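Local coordinates for protein endo-b-1,4-glucanase (PDB 1KS8) that probably catalyses the endohydrolysis of beta-1,4-glucosidic linkages in cellulose, lichenin and cereal beta-D-glucans, as a termite family 9 glycoside hydrolase, at residues A[3-8]-A[330-335]. Numbering follows the deposited sequence.
Sequences YDYKQV and FAQTQI
Tyr5 reaches Gln332 with its phenol end: Tyr5 OH lies 3.0 Å from Gln332 OE1 and 3.5 Å from Gln332 CG. Tyr5 OH is also hydrogen-bonded to Asp336 OD1, its stronger partner, and with one proton to share, the bond to Gln332 OE1 stays unsettled. With its CG anti to the backbone N (chi1 -171°) and the chain extended beyond, Gln332 sends its amide out to the phenol; the two side chains run nearly perpendicular, the amide turned 60° from the Tyr5 ring plane. Ile335 adds a looser apolar touch, its CG2 standing 4.4 Å from Tyr5 CE1, while Leu339 and Val429 also pack on Tyr5. Tyr3 O lies over one face of the Tyr5 ring, 3.7 Å from its plane and nearer the margin than the middle. Replacing Tyr5 by an alanine would probably open a gap beside Ile335 and leave Asp336, and perhaps the Gln332 amide, without the phenol hydroxyl. Asp4 caps the helix that Tyr5 begins, its OD1 accepting from Gln7 N at 3.2 Å, above the carboxylate plane. All close approaches are between side chains, burying 130 Å²: a small, partly polar bridge from the N-terminal end of helix 5-18 to helix 324-341 in the (alpha/alpha)6 fold of family 9.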
loop_
_atom_site.group_PDB
_atom_site.type_symbol
_atom_site.label_atom_id
_atom_site.label_comp_id
_atom_site.label_asym_id
_atom_site.label_seq_id
_atom_site.Cartn_x
_atom_site.Cartn_y
_atom_site.Cartn_z
ATOM N N TYR A 3 7.266 -4.756 22.500
ATOM C CA TYR A 3 6.987 -3.618 21.632
ATOM C C TYR A 3 5.563 -3.095 21.785
ATOM O O TYR A 3 4.615 -3.866 21.940
ATOM C CB TYR A 3 7.228 -3.997 20.168
ATOM C CG TYR A 3 8.661 -4.351 19.851
ATOM C CD1 TYR A 3 9.679 -3.405 19.977
ATOM C CD2 TYR A 3 9.002 -5.635 19.435
ATOM C CE1 TYR A 3 11.005 -3.734 19.693
ATOM C CE2 TYR A 3 10.323 -5.974 19.151
ATOM C CZ TYR A 3 11.317 -5.021 19.283
ATOM O OH TYR A 3 12.625 -5.362 19.019
ATOM N N ASP A 4 5.429 -1.775 21.731
ATOM C CA ASP A 4 4.135 -1.110 21.842
ATOM C C ASP A 4 3.522 -1.065 20.442
ATOM O O ASP A 4 3.635 -0.055 19.742
ATOM C CB ASP A 4 4.342 0.315 22.360
ATOM C CG ASP A 4 3.042 1.010 22.707
ATOM O OD1 ASP A 4 1.968 0.528 22.291
ATOM O OD2 ASP A 4 3.106 2.055 23.394
ATOM N N TYR A 5 2.877 -2.155 20.039
ATOM C CA TYR A 5 2.272 -2.232 18.709
ATOM C C TYR A 5 1.240 -1.143 18.468
ATOM O O TYR A 5 1.089 -0.667 17.344
ATOM C CB TYR A 5 1.629 -3.604 18.487
ATOM C CG TYR A 5 2.598 -4.753 18.607
ATOM C CD1 TYR A 5 3.693 -4.864 17.749
ATOM C CD2 TYR A 5 2.436 -5.719 19.595
ATOM C CE1 TYR A 5 4.603 -5.906 17.876
ATOM C CE2 TYR A 5 3.337 -6.763 19.732
ATOM C CZ TYR A 5 4.420 -6.852 18.873
ATOM O OH TYR A 5 5.319 -7.878 19.032
ATOM N N LYS A 6 0.519 -0.753 19.512
ATOM C CA LYS A 6 -0.476 0.301 19.366
ATOM C C LYS A 6 0.197 1.586 18.902
ATOM O O LYS A 6 -0.306 2.272 18.013
ATOM C CB LYS A 6 -1.198 0.552 20.689
ATOM C CG LYS A 6 -2.111 -0.576 21.132
ATOM C CD LYS A 6 -2.795 -0.235 22.451
ATOM C CE LYS A 6 -3.771 -1.323 22.868
ATOM N NZ LYS A 6 -3.096 -2.630 23.092
ATOM N N GLN A 7 1.340 1.913 19.496
ATOM C CA GLN A 7 2.038 3.128 19.108
ATOM C C GLN A 7 2.694 3.001 17.736
ATOM O O GLN A 7 2.781 3.985 17.007
ATOM C CB GLN A 7 3.081 3.525 20.158
ATOM C CG GLN A 7 3.733 4.879 19.873
ATOM C CD GLN A 7 2.717 6.002 19.717
ATOM O OE1 GLN A 7 2.740 6.747 18.732
ATOM N NE2 GLN A 7 1.824 6.134 20.690
ATOM N N VAL A 8 3.163 1.809 17.371
ATOM C CA VAL A 8 3.769 1.672 16.052
ATOM C C VAL A 8 2.665 1.878 15.011
ATOM O O VAL A 8 2.901 2.474 13.961
ATOM C CB VAL A 8 4.448 0.297 15.858
ATOM C CG1 VAL A 8 5.122 0.242 14.491
ATOM C CG2 VAL A 8 5.487 0.075 16.946
ATOM N N PHE A 330 4.702 -16.709 14.033
ATOM C CA PHE A 330 5.697 -16.449 13.003
ATOM C C PHE A 330 5.529 -15.046 12.437
ATOM O O PHE A 330 6.511 -14.339 12.212
ATOM C CB PHE A 330 5.613 -17.465 11.863
ATOM C CG PHE A 330 6.827 -17.456 10.978
ATOM C CD1 PHE A 330 7.897 -18.308 11.234
ATOM C CD2 PHE A 330 6.937 -16.535 9.943
ATOM C CE1 PHE A 330 9.064 -18.236 10.472
ATOM C CE2 PHE A 330 8.097 -16.455 9.177
ATOM C CZ PHE A 330 9.164 -17.308 9.444
ATOM N N ALA A 331 4.286 -14.646 12.194
ATOM C CA ALA A 331 4.021 -13.312 11.672
ATOM C C ALA A 331 4.619 -12.282 12.625
ATOM O O ALA A 331 5.233 -11.307 12.194
ATOM C CB ALA A 331 2.526 -13.091 11.538
ATOM N N GLN A 332 4.445 -12.507 13.925
ATOM C CA GLN A 332 4.972 -11.590 14.927
ATOM C C GLN A 332 6.498 -11.495 14.874
ATOM O O GLN A 332 7.060 -10.420 15.088
ATOM C CB GLN A 332 4.530 -12.014 16.334
ATOM C CG GLN A 332 4.871 -10.985 17.407
ATOM C CD GLN A 332 4.555 -11.456 18.817
ATOM O OE1 GLN A 332 4.590 -10.670 19.764
ATOM N NE2 GLN A 332 4.258 -12.741 18.966
ATOM N N THR A 333 7.181 -12.603 14.592
ATOM C CA THR A 333 8.639 -12.544 14.535
ATOM C C THR A 333 9.109 -11.633 13.403
ATOM O O THR A 333 10.138 -10.971 13.521
ATOM C CB THR A 333 9.292 -13.935 14.335
ATOM O OG1 THR A 333 8.953 -14.454 13.043
ATOM C CG2 THR A 333 8.835 -14.903 15.418
ATOM N N GLN A 334 8.357 -11.599 12.309
ATOM C CA GLN A 334 8.735 -10.765 11.176
ATOM C C GLN A 334 8.523 -9.294 11.500
ATOM O O GLN A 334 9.385 -8.459 11.223
ATOM C CB GLN A 334 7.940 -11.176 9.936
ATOM C CG GLN A 334 8.195 -12.622 9.540
ATOM C CD GLN A 334 9.670 -12.902 9.299
ATOM O OE1 GLN A 334 10.255 -12.407 8.342
ATOM N NE2 GLN A 334 10.277 -13.691 10.180
ATOM N N ILE A 335 7.376 -8.976 12.091
ATOM C CA ILE A 335 7.102 -7.601 12.472
ATOM C C ILE A 335 8.121 -7.191 13.539
ATOM O O ILE A 335 8.679 -6.096 13.488
ATOM C CB ILE A 335 5.668 -7.451 13.028
ATOM C CG1 ILE A 335 4.649 -7.815 11.941
ATOM C CG2 ILE A 335 5.441 -6.032 13.531
ATOM C CD1 ILE A 335 4.774 -7.002 10.659
#